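Local coordinates for putative enoyl-CoA hydratase/isomerase (Mycobacterium abscessus, PDB 4MI2), which probably isomerises the ring-epoxide of phenylacetyl-CoA during phenylacetate degradation, as a member of the enoyl-CoA hydratase/isomerase (crotonase) family, at residues B[177-180]-B[181-185]; B[164-167]-B[168-172]; B[113-117]-B[118-122]; B[152-155]-B[156-160]. One frame throughout, in Å; residues are numbered along the deposited sequence.

In the fold
Contact 4 touches all the others: its centre is about 11 Å from that of contact 2, 13 Å from contact 3 and 14 Å from contact 1. Helices 152-160 and 162-171 are consecutive and pack through Ala165 CB and Pro157 CA, 3.6 Å apart. Leu152 CD1 lies 3.6 Å from Gly121 CA of contact 3, and Leu185 CD1 of contact 1 3.8 Å from Leu156 CD1. Contacts 1 and 2 touch at Trp183 CD1 and Arg164 NH1, 3.6 Å apart. Contacts 2 and 4 face the third subunit. Contact 3, about 11 Å from the centre of the chain, the nearest of the four, corresponds to the family's strand-to-helix turn, whose first helical N-H usually helps form the oxyanion hole.

Contact 1 (B[177-180]-B[181-185]); sequences APTA and HTWGL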
ATOM      1  N   ALA B 177      17.915  -3.985  10.936  1.00 25.30           N
ATOM      2  CA  ALA B 177      18.037  -4.141   9.490  1.00 25.59           C
ATOM      3  C   ALA B 177      17.216  -5.305   8.915  1.00 25.89           C
ATOM      4  O   ALA B 177      16.525  -5.128   7.915  1.00 25.68           O
ATOM      5  CB  ALA B 177      19.505  -4.254   9.095  1.00 25.91           C
ATOM      6  N   PRO B 178      17.286  -6.493   9.537  1.00 26.60           N
ATOM      7  CA  PRO B 178      16.486  -7.600   8.971  1.00 27.17           C
ATOM      8  C   PRO B 178      14.961  -7.383   9.044  1.00 26.58           C
ATOM      9  O   PRO B 178      14.247  -7.744   8.106  1.00 26.49           O
ATOM     10  CB  PRO B 178      16.921  -8.830   9.787  1.00 27.82           C
ATOM     11  CG  PRO B 178      17.748  -8.311  10.926  1.00 28.02           C
ATOM     12  CD  PRO B 178      18.227  -6.940  10.578  1.00 27.03           C
ATOM     13  N   THR B 179      14.470  -6.798  10.132  1.00 26.19           N
ATOM     14  CA  THR B 179      13.065  -6.396  10.192  1.00 25.98           C
ATOM     15  C   THR B 179      12.746  -5.376   9.082  1.00 25.30           C
ATOM     16  O   THR B 179      11.746  -5.510   8.374  1.00 25.07           O
ATOM     17  CB  THR B 179      12.718  -5.777  11.552  1.00 26.27           C
ATOM     18  OG1 THR B 179      13.133  -6.658  12.594  1.00 27.03           O
ATOM     19  CG2 THR B 179      11.209  -5.533  11.673  1.00 26.53           C
ATOM     20  N   ALA B 180      13.613  -4.375   8.932  1.00 24.45           N
ATOM     21  CA  ALA B 180      13.472  -3.371   7.885  1.00 23.91           C
ATOM     22  C   ALA B 180      13.424  -4.007   6.503  1.00 24.04           C
ATOM     23  O   ALA B 180      12.658  -3.587   5.644  1.00 23.23           O
ATOM     24  CB  ALA B 180      14.618  -2.374   7.960  1.00 23.50           C
ATOM     25  N   HIS B 181      14.264  -5.012   6.291  1.00 25.08           N
ATOM     26  CA  HIS B 181      14.280  -5.738   5.028  1.00 26.23           C
ATOM     27  C   HIS B 181      12.963  -6.488   4.800  1.00 25.91           C
ATOM     28  O   HIS B 181      12.329  -6.339   3.765  1.00 25.79           O
ATOM     29  CB  HIS B 181      15.456  -6.714   4.980  1.00 27.75           C
ATOM     30  CG  HIS B 181      15.731  -7.240   3.608  1.00 29.38           C
ATOM     31  ND1 HIS B 181      15.599  -8.571   3.282  1.00 30.72           N
ATOM     32  CD2 HIS B 181      16.091  -6.605   2.467  1.00 29.75           C
ATOM     33  CE1 HIS B 181      15.889  -8.738   2.002  1.00 31.47           C
ATOM     34  NE2 HIS B 181      16.184  -7.559   1.484  1.00 30.68           N
ATOM     35  N   THR B 182      12.541  -7.278   5.777  1.00 25.76           N
ATOM     36  CA  THR B 182      11.279  -8.007   5.649  1.00 25.86           C
ATOM     37  C   THR B 182      10.104  -7.057   5.396  1.00 24.75           C
ATOM     38  O   THR B 182       9.243  -7.350   4.570  1.00 24.68           O
ATOM     39  CB  THR B 182      10.987  -8.862   6.898  1.00 26.62           C
ATOM     40  OG1 THR B 182      12.128  -9.674   7.206  1.00 27.34           O
ATOM     41  CG2 THR B 182       9.779  -9.760   6.668  1.00 27.34           C
ATOM     42  N   TRP B 183      10.085  -5.920   6.093  1.00 23.52           N
ATOM     43  CA  TRP B 183       8.990  -4.938   5.970  1.00 22.84           C
ATOM     44  C   TRP B 183       9.000  -4.122   4.667  1.00 22.32           C
ATOM     45  O   TRP B 183       8.007  -3.458   4.339  1.00 21.88           O
ATOM     46  CB  TRP B 183       9.017  -3.972   7.149  1.00 22.52           C
ATOM     47  CG  TRP B 183       8.568  -4.540   8.442  1.00 22.72           C
ATOM     48  CD1 TRP B 183       8.321  -5.861   8.733  1.00 23.45           C
ATOM     49  CD2 TRP B 183       8.340  -3.816   9.653  1.00 22.60           C
ATOM     50  NE1 TRP B 183       7.931  -5.990  10.048  1.00 23.54           N
ATOM     51  CE2 TRP B 183       7.934  -4.751  10.634  1.00 23.10           C
ATOM     52  CE3 TRP B 183       8.416  -2.464  10.001  1.00 22.31           C
ATOM     53  CZ2 TRP B 183       7.623  -4.376  11.947  1.00 23.18           C
ATOM     54  CZ3 TRP B 183       8.107  -2.092  11.311  1.00 22.42           C
ATOM     55  CH2 TRP B 183       7.715  -3.047  12.263  1.00 22.79           C
ATOM     56  N   GLY B 184      10.120  -4.159   3.944  1.00 22.35           N
ATOM     57  CA  GLY B 184      10.292  -3.406   2.698  1.00 22.08           C
ATOM     58  C   GLY B 184      10.753  -1.968   2.895  1.00 21.76           C
ATOM     59  O   GLY B 184      10.624  -1.147   1.992  1.00 21.11           O
ATOM     60  N   LEU B 185      11.278  -1.665   4.080  1.00 22.13           N
ATOM     61  CA  LEU B 185      11.832  -0.349   4.373  1.00 22.36           C
ATOM     62  C   LEU B 185      13.156  -0.135   3.639  1.00 22.74           C
ATOM     63  O   LEU B 185      13.511   0.998   3.327  1.00 22.88           O
ATOM     64  CB  LEU B 185      12.050  -0.178   5.875  1.00 22.46           C
ATOM     65  CG  LEU B 185      12.425   1.244   6.327  1.00 22.54           C
ATOM     66  CD1 LEU B 185      11.237   2.187   6.186  1.00 22.53           C
ATOM     67  CD2 LEU B 185      12.930   1.261   7.760  1.00 22.82           C
TER
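Pro178 O is gripped twice by Thr182, whose backbone N lies 2.9 Å from that oxygen and whose OG1 lies 3.0 Å from it. The two donors arrive from opposite faces of the carbonyl plane, and the N-H bond is almost straight at 173°. Thr182 can make both bonds because its OG1 stands beside its own backbone N (chi1 -51°), which turns the hydroxyl back toward the preceding turn of the helix. One residue further along, Trp183 N bonds to Thr179 O at 2.9 Å, and their side chains run side by side. The methyl CG2 of Thr179 sits over one face of the indole, 3.7 Å from the centroid of the five-membered ring and 20° off its normal, a CH-pi contact. The other branch, OG1, is occupied by a hydrogen bond to Asp176 OD1.

The helix ends in a Schellman motif at Gly184, whose phi is positive. Leu185 N reaches back to Ala180 O at 2.8 Å, while Gly184 N bonds to His181 O at 3.1 Å. The turn at Gly184 brings Leu185 CB to 4.0 Å from Ala180 CB, the apolar contact that commonly accompanies this kind of helix end. Ala180 and Leu185 both pack on Phe137 of strand 136-138 and on Ile175 of strand 175-176, and His181 leans on Val189 of strand 188-190. Against helix 152-160, Leu185 meets Leu156, Leu159 and Ile160 and Trp183 meets Ile160, while Arg164 of helix 162-171 forms a cation-pi pair with the indole.

Contact 2 (B[164-167]-B[168-172]); sequences RATA and MFLLG
Arg164 O accepts from Met168 N at 2.9 Å, and Met168 CG also comes within 3.4 Å of this oxygen. Met168 CG stands beside its own backbone N (chi1 -74°), which starts the side chain back along the helix. The guanidinium of Arg164 leads away from this turn, and its NH2 makes weak hydrogen bonds to His181 O and Thr182 O of the third subunit. Next, Ala165 O receives Phe169 N at 3.0 Å and meets the aromatic ring obliquely, with Phe169 CD2 at 3.4 Å.

Thr166 O accepts from Leu170 N at 2.9 Å. The side chains of Thr166 and Leu170 lie side by side and point the same way: Thr166 CG2 is 3.6 Å from Leu170 CD1. Thr166 OG1 faces the other way along the chain and is satisfied by Ala162 O. Ala167 O binds Leu171 N at 2.8 Å, and Ala167 CB is 4.3 Å from Leu171 CD1. On the third subunit, Leu221 packs on Thr166, Val217 on Phe169 and Phe214 on Leu170, placing this side of the helix in the subunit interface.

The ladder of i to i+4 bonds, ending in a weak Gly172 N to Met168 O bond, with Gly172 leaving helical geometry at a positive phi of 73°, is typical of an alpha-helix C-terminus, here on an interface helix of a crotonase-type trimer.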
ATOM      1  N   ARG B 164       2.231  -0.832  10.371  1.00 17.32           N
ATOM      2  CA  ARG B 164       3.587  -0.764  10.915  1.00 17.32           C
ATOM      3  C   ARG B 164       4.055   0.677  11.135  1.00 16.77           C
ATOM      4  O   ARG B 164       4.689   0.984  12.150  1.00 16.71           O
ATOM      5  CB  ARG B 164       4.551  -1.554  10.025  1.00 17.64           C
ATOM      6  CG  ARG B 164       4.335  -3.042  10.205  1.00 18.30           C
ATOM      7  CD  ARG B 164       4.784  -3.905   9.049  1.00 18.68           C
ATOM      8  NE  ARG B 164       4.238  -5.251   9.233  1.00 19.46           N
ATOM      9  CZ  ARG B 164       4.386  -6.261   8.384  1.00 19.93           C
ATOM     10  NH1 ARG B 164       5.086  -6.113   7.268  1.00 19.81           N
ATOM     11  NH2 ARG B 164       3.826  -7.430   8.660  1.00 20.55           N
ATOM     12  N   ALA B 165       3.715   1.563  10.207  1.00 16.33           N
ATOM     13  CA  ALA B 165       4.056   2.973  10.348  1.00 15.94           C
ATOM     14  C   ALA B 165       3.369   3.588  11.570  1.00 15.87           C
ATOM     15  O   ALA B 165       3.976   4.382  12.293  1.00 15.69           O
ATOM     16  CB  ALA B 165       3.696   3.736   9.083  1.00 15.75           C
ATOM     17  N   THR B 166       2.118   3.210  11.809  1.00 16.01           N
ATOM     18  CA  THR B 166       1.374   3.703  12.974  1.00 16.15           C
ATOM     19  C   THR B 166       1.993   3.212  14.297  1.00 16.33           C
ATOM     20  O   THR B 166       2.105   3.973  15.249  1.00 16.32           O
ATOM     21  CB  THR B 166      -0.138   3.358  12.877  1.00 16.36           C
ATOM     22  OG1 THR B 166      -0.705   4.063  11.771  1.00 16.22           O
ATOM     23  CG2 THR B 166      -0.897   3.777  14.134  1.00 16.51           C
ATOM     24  N   ALA B 167       2.417   1.957  14.351  1.00 16.63           N
ATOM     25  CA  ALA B 167       3.095   1.463  15.539  1.00 16.83           C
ATOM     26  C   ALA B 167       4.416   2.193  15.747  1.00 16.55           C
ATOM     27  O   ALA B 167       4.715   2.599  16.862  1.00 16.67           O
ATOM     28  CB  ALA B 167       3.320  -0.042  15.464  1.00 17.23           C
ATOM     29  N   MET B 168       5.199   2.367  14.689  1.00 16.31           N
ATOM     30  CA  MET B 168       6.475   3.070  14.811  1.00 16.22           C
ATOM     31  C   MET B 168       6.285   4.469  15.381  1.00 16.07           C
ATOM     32  O   MET B 168       6.999   4.861  16.291  1.00 16.07           O
ATOM     33  CB  MET B 168       7.233   3.132  13.475  1.00 16.07           C
ATOM     34  CG  MET B 168       7.864   1.806  13.070  1.00 16.33           C
ATOM     35  SD  MET B 168       8.964   1.898  11.646  1.00 16.20           S
ATOM     36  CE  MET B 168      10.292   2.888  12.330  1.00 16.19           C
ATOM     37  N   PHE B 169       5.319   5.210  14.846  1.00 16.08           N
ATOM     38  CA  PHE B 169       5.070   6.581  15.294  1.00 16.12           C
ATOM     39  C   PHE B 169       4.495   6.623  16.705  1.00 16.63           C
ATOM     40  O   PHE B 169       4.980   7.392  17.542  1.00 16.56           O
ATOM     41  CB  PHE B 169       4.123   7.326  14.343  1.00 15.85           C
ATOM     42  CG  PHE B 169       4.823   8.051  13.220  1.00 15.59           C
ATOM     43  CD1 PHE B 169       5.621   9.160  13.483  1.00 15.48           C
ATOM     44  CD2 PHE B 169       4.657   7.653  11.904  1.00 15.43           C
ATOM     45  CE1 PHE B 169       6.248   9.842  12.455  1.00 15.23           C
ATOM     46  CE2 PHE B 169       5.282   8.329  10.878  1.00 15.28           C
ATOM     47  CZ  PHE B 169       6.079   9.427  11.152  1.00 15.18           C
ATOM     48  N   LEU B 170       3.466   5.811  16.962  1.00 17.18           N
ATOM     49  CA  LEU B 170       2.749   5.873  18.237  1.00 17.77           C
ATOM     50  C   LEU B 170       3.460   5.151  19.407  1.00 18.58           C
ATOM     51  O   LEU B 170       3.445   5.646  20.527  1.00 18.55           O
ATOM     52  CB  LEU B 170       1.319   5.344  18.088  1.00 17.87           C
ATOM     53  CG  LEU B 170       0.340   6.095  17.190  1.00 17.69           C
ATOM     54  CD1 LEU B 170      -1.032   5.467  17.330  1.00 17.86           C
ATOM     55  CD2 LEU B 170       0.270   7.585  17.514  1.00 17.59           C
ATOM     56  N   LEU B 171       4.073   3.996  19.155  1.00 19.51           N
ATOM     57  CA  LEU B 171       4.719   3.231  20.226  1.00 20.54           C
ATOM     58  C   LEU B 171       6.230   3.444  20.324  1.00 21.16           C
ATOM     59  O   LEU B 171       6.848   3.017  21.288  1.00 21.37           O
ATOM     60  CB  LEU B 171       4.418   1.738  20.077  1.00 21.02           C
ATOM     61  CG  LEU B 171       2.926   1.386  20.079  1.00 21.37           C
ATOM     62  CD1 LEU B 171       2.711  -0.092  19.749  1.00 21.96           C
ATOM     63  CD2 LEU B 171       2.293   1.745  21.409  1.00 21.50           C
ATOM     64  N   GLY B 172       6.820   4.105  19.335  1.00 22.47           N
ATOM     65  CA  GLY B 172       8.250   4.363  19.335  1.00 22.98           C
ATOM     66  C   GLY B 172       9.073   3.120  19.036  1.00 23.78           C
ATOM     67  O   GLY B 172      10.245   3.064  19.366  1.00 23.36           O
TER

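Contact 3 (B[113-117]-B[118-122]); sequences GACVG and AGLGL
Cys115 lays its sulfur alongside the first turn of the helix, against Gly119 O and Leu120, at a tight strand-to-helix turn of the crotonase fold, where strand 114-116 meets helix 118-122 with axes at 91°. The side chain of Cys115 is extended, with SG anti to its backbone N (chi1 -178°), and this puts SG 3.6 Å from Gly119 O and 3.7 Å from Leu120 CA. The Leu120 branch CD1 lies beside the sulfur, 3.9 Å from SG, and Leu120 CB comes to 3.3 Å from Gly117 O. Both side chains also pack on Phe137 of strand 136-138, and both are buried.

Backbone bonds fix the corner. Gly119 N reaches Val116 O at 3.0 Å from well above the carbonyl plane, 49° out of it, a bent geometry fitting a sharp turn. Gly117 occupies the N-cap position with positive phi. In relatives, the first N-H of this helix, together with one from another loop, forms the oxyanion hole that binds the thioester carbonyl; a similar role is probable here. The first full helical bond runs from Gly121 N to Gly117 O, 3.1 Å long and in the carbonyl plane.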
ATOM      1  N   GLY B 113      24.391   2.257  10.634  1.00 19.58           N
ATOM      2  CA  GLY B 113      23.963   2.574  12.001  1.00 19.64           C
ATOM      3  C   GLY B 113      22.636   3.321  12.142  1.00 19.19           C
ATOM      4  O   GLY B 113      21.663   3.001  11.461  1.00 19.00           O
ATOM      5  N   ALA B 114      22.610   4.331  13.016  1.00 19.00           N
ATOM      6  CA  ALA B 114      21.362   5.012  13.375  1.00 18.65           C
ATOM      7  C   ALA B 114      20.822   5.890  12.255  1.00 18.00           C
ATOM      8  O   ALA B 114      21.558   6.685  11.650  1.00 18.01           O
ATOM      9  CB  ALA B 114      21.536   5.837  14.647  1.00 18.79           C
ATOM     10  N   CYS B 115      19.522   5.733  12.009  1.00 17.52           N
ATOM     11  CA  CYS B 115      18.789   6.455  10.968  1.00 16.99           C
ATOM     12  C   CYS B 115      17.441   6.833  11.581  1.00 16.80           C
ATOM     13  O   CYS B 115      16.485   6.042  11.563  1.00 16.64           O
ATOM     14  CB  CYS B 115      18.615   5.543   9.755  1.00 16.91           C
ATOM     15  SG  CYS B 115      17.771   6.250   8.329  1.00 16.41           S
ATOM     16  N   VAL B 116      17.374   8.025  12.170  1.00 16.65           N
ATOM     17  CA  VAL B 116      16.206   8.397  12.950  1.00 16.55           C
ATOM     18  C   VAL B 116      15.784   9.823  12.708  1.00 16.19           C
ATOM     19  O   VAL B 116      16.610  10.672  12.376  1.00 16.25           O
ATOM     20  CB  VAL B 116      16.427   8.207  14.475  1.00 16.97           C
ATOM     21  CG1 VAL B 116      16.889   6.791  14.788  1.00 17.31           C
ATOM     22  CG2 VAL B 116      17.435   9.208  15.007  1.00 17.22           C
ATOM     23  N   GLY B 117      14.492  10.081  12.912  1.00 15.79           N
ATOM     24  CA  GLY B 117      13.952  11.413  12.752  1.00 15.57           C
ATOM     25  C   GLY B 117      14.081  11.851  11.314  1.00 15.30           C
ATOM     26  O   GLY B 117      13.806  11.072  10.398  1.00 15.28           O
ATOM     27  N   ALA B 118      14.527  13.087  11.115  1.00 15.18           N
ATOM     28  CA  ALA B 118      14.798  13.613   9.778  1.00 15.04           C
ATOM     29  C   ALA B 118      15.793  12.765   8.998  1.00 14.99           C
ATOM     30  O   ALA B 118      15.810  12.797   7.762  1.00 14.86           O
ATOM     31  CB  ALA B 118      15.322  15.028   9.881  1.00 15.25           C
ATOM     32  N   GLY B 119      16.646  12.030   9.707  1.00 15.03           N
ATOM     33  CA  GLY B 119      17.578  11.113   9.049  1.00 15.08           C
ATOM     34  C   GLY B 119      16.832  10.014   8.315  1.00 14.96           C
ATOM     35  O   GLY B 119      17.186   9.648   7.188  1.00 14.98           O
ATOM     36  N   LEU B 120      15.786   9.494   8.964  1.00 14.82           N
ATOM     37  CA  LEU B 120      14.906   8.515   8.350  1.00 14.71           C
ATOM     38  C   LEU B 120      14.144   9.146   7.183  1.00 14.58           C
ATOM     39  O   LEU B 120      14.042   8.553   6.119  1.00 14.60           O
ATOM     40  CB  LEU B 120      13.940   7.937   9.394  1.00 14.62           C
ATOM     41  CG  LEU B 120      13.073   6.747   8.988  1.00 14.62           C
ATOM     42  CD1 LEU B 120      13.931   5.571   8.549  1.00 14.81           C
ATOM     43  CD2 LEU B 120      12.163   6.339  10.149  1.00 14.66           C
ATOM     44  N   GLY B 121      13.639  10.362   7.375  1.00 14.60           N
ATOM     45  CA  GLY B 121      12.900  11.070   6.322  1.00 14.60           C
ATOM     46  C   GLY B 121      13.735  11.217   5.070  1.00 14.79           C
ATOM     47  O   GLY B 121      13.257  11.018   3.952  1.00 14.80           O
ATOM     48  N   LEU B 122      14.999  11.551   5.277  1.00 15.03           N
ATOM     49  CA  LEU B 122      15.941  11.783   4.201  1.00 15.29           C
ATOM     50  C   LEU B 122      16.206  10.475   3.477  1.00 15.44           C
ATOM     51  O   LEU B 122      16.181  10.411   2.235  1.00 15.50           O
ATOM     52  CB  LEU B 122      17.225  12.372   4.794  1.00 15.52           C
ATOM     53  CG  LEU B 122      18.379  12.770   3.889  1.00 15.77           C
ATOM     54  CD1 LEU B 122      18.000  13.875   2.912  1.00 15.80           C
ATOM     55  CD2 LEU B 122      19.515  13.228   4.787  1.00 16.00           C
TER

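Contact 4 (B[152-155]-B[156-160]); sequences LSAS and LPRLI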
ATOM      1  N   LEU B 152       7.871  12.249   6.496  1.00 13.60           N
ATOM      2  CA  LEU B 152       7.809  10.915   7.082  1.00 13.66           C
ATOM      3  C   LEU B 152       6.382  10.442   7.346  1.00 13.59           C
ATOM      4  O   LEU B 152       6.123   9.239   7.320  1.00 13.64           O
ATOM      5  CB  LEU B 152       8.636  10.893   8.364  1.00 13.82           C
ATOM      6  CG  LEU B 152       9.462   9.673   8.738  1.00 14.05           C
ATOM      7  CD1 LEU B 152      10.222   9.052   7.571  1.00 14.09           C
ATOM      8  CD2 LEU B 152      10.423  10.093   9.839  1.00 14.19           C
ATOM      9  N   SER B 153       5.450  11.381   7.548  1.00 13.51           N
ATOM     10  CA  SER B 153       4.028  11.043   7.703  1.00 13.54           C
ATOM     11  C   SER B 153       3.399  10.516   6.417  1.00 13.63           C
ATOM     12  O   SER B 153       2.277   9.993   6.441  1.00 13.80           O
ATOM     13  CB  SER B 153       3.209  12.236   8.237  1.00 13.56           C
ATOM     14  OG  SER B 153       3.119  13.298   7.300  1.00 13.60           O
ATOM     15  N   ALA B 154       4.111  10.679   5.303  1.00 13.58           N
ATOM     16  CA  ALA B 154       3.722  10.103   4.026  1.00 13.69           C
ATOM     17  C   ALA B 154       4.641   8.936   3.632  1.00 13.73           C
ATOM     18  O   ALA B 154       4.173   7.840   3.325  1.00 13.80           O
ATOM     19  CB  ALA B 154       3.748  11.178   2.951  1.00 13.72           C
ATOM     20  N   SER B 155       5.944   9.187   3.632  1.00 13.70           N
ATOM     21  CA  SER B 155       6.912   8.225   3.128  1.00 13.82           C
ATOM     22  C   SER B 155       6.960   6.932   3.950  1.00 14.00           C
ATOM     23  O   SER B 155       7.087   5.855   3.385  1.00 14.13           O
ATOM     24  CB  SER B 155       8.307   8.854   3.045  1.00 13.74           C
ATOM     25  OG  SER B 155       8.765   9.252   4.327  1.00 13.66           O
ATOM     26  N   LEU B 156       6.823   7.017   5.268  1.00 14.14           N
ATOM     27  CA  LEU B 156       6.901   5.806   6.066  1.00 14.43           C
ATOM     28  C   LEU B 156       5.725   4.849   5.786  1.00 14.77           C
ATOM     29  O   LEU B 156       5.957   3.681   5.495  1.00 14.93           O
ATOM     30  CB  LEU B 156       7.061   6.106   7.564  1.00 14.40           C
ATOM     31  CG  LEU B 156       7.318   4.881   8.466  1.00 14.62           C
ATOM     32  CD1 LEU B 156       8.629   4.177   8.116  1.00 14.70           C
ATOM     33  CD2 LEU B 156       7.323   5.290   9.928  1.00 14.63           C
ATOM     34  N   PRO B 157       4.470   5.326   5.870  1.00 15.03           N
ATOM     35  CA  PRO B 157       3.405   4.351   5.582  1.00 15.52           C
ATOM     36  C   PRO B 157       3.376   3.868   4.132  1.00 15.95           C
ATOM     37  O   PRO B 157       2.970   2.729   3.877  1.00 16.23           O
ATOM     38  CB  PRO B 157       2.109   5.106   5.928  1.00 15.40           C
ATOM     39  CG  PRO B 157       2.496   6.535   6.034  1.00 15.11           C
ATOM     40  CD  PRO B 157       3.929   6.560   6.455  1.00 14.91           C
ATOM     41  N   ARG B 158       3.797   4.726   3.203  1.00 16.14           N
ATOM     42  CA  ARG B 158       3.860   4.353   1.794  1.00 16.62           C
ATOM     43  C   ARG B 158       4.865   3.221   1.548  1.00 16.77           C
ATOM     44  O   ARG B 158       4.669   2.438   0.632  1.00 16.91           O
ATOM     45  CB  ARG B 158       4.182   5.572   0.909  1.00 16.78           C
ATOM     46  CG  ARG B 158       2.978   6.490   0.733  1.00 17.16           C
ATOM     47  CD  ARG B 158       3.307   7.730  -0.096  1.00 17.51           C
ATOM     48  NE  ARG B 158       2.360   8.819   0.152  1.00 17.72           N
ATOM     49  CZ  ARG B 158       2.454  10.036  -0.376  1.00 17.95           C
ATOM     50  NH1 ARG B 158       3.455  10.319  -1.202  1.00 18.20           N
ATOM     51  NH2 ARG B 158       1.546  10.971  -0.084  1.00 17.87           N
ATOM     52  N   LEU B 159       5.916   3.142   2.370  1.00 16.77           N
ATOM     53  CA  LEU B 159       6.925   2.085   2.254  1.00 17.05           C
ATOM     54  C   LEU B 159       6.555   0.807   3.012  1.00 16.99           C
ATOM     55  O   LEU B 159       6.703  -0.275   2.473  1.00 16.95           O
ATOM     56  CB  LEU B 159       8.294   2.556   2.753  1.00 17.30           C
ATOM     57  CG  LEU B 159       9.061   3.624   1.968  1.00 17.55           C
ATOM     58  CD1 LEU B 159      10.501   3.668   2.464  1.00 17.71           C
ATOM     59  CD2 LEU B 159       9.055   3.364   0.469  1.00 17.86           C
ATOM     60  N   ILE B 160       6.096   0.927   4.259  1.00 16.71           N
ATOM     61  CA  ILE B 160       5.866  -0.260   5.090  1.00 16.82           C
ATOM     62  C   ILE B 160       4.404  -0.526   5.441  1.00 16.91           C
ATOM     63  O   ILE B 160       4.100  -1.484   6.156  1.00 17.19           O
ATOM     64  CB  ILE B 160       6.715  -0.232   6.395  1.00 16.76           C
ATOM     65  CG1 ILE B 160       6.290   0.905   7.324  1.00 16.44           C
ATOM     66  CG2 ILE B 160       8.200  -0.125   6.076  1.00 16.70           C
ATOM     67  CD1 ILE B 160       6.974   0.848   8.672  1.00 16.48           C
TER
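Helix 152-160 carries a proline kink, where Pro157 packs its ring against the carbonyls of the preceding turn. Pro157 N has no hydrogen to give back to that turn, and its ring fills the position instead: CG lies 3.5 Å from Ser153 O, and CD 3.4 Å from Ala154 O. The neighbouring bonds survive, with Leu156 N at 3.1 Å from Leu152 O and Arg158 N at 3.1 Å from Ala154 O, the latter in the carbonyl plane.

Arg158 doubles back over the same alanine. Its chain is extended from CG to NE and runs past Ala154 O, with CG 3.2 Å from that oxygen. This brings one face of the guanidinium over Ala154 CB, which sits beneath the group's centre, 3.7 Å from CZ. The flat group's N-H bonds go outward to the third subunit, NE to Ala225 O and NH2 to Asn224 O and Ala227 O, which would hold its orientation. Ser153 OG likewise bonds to Glu236 and Asn224 of the third subunit.

On the inner side, Leu152 CD1 lies 4.3 Å from Leu156 CB, and both leucines pack on Leu124 of helix 118-124. The arrangement is a proline-kinked helix with one side on its own core and another in the trimer interface.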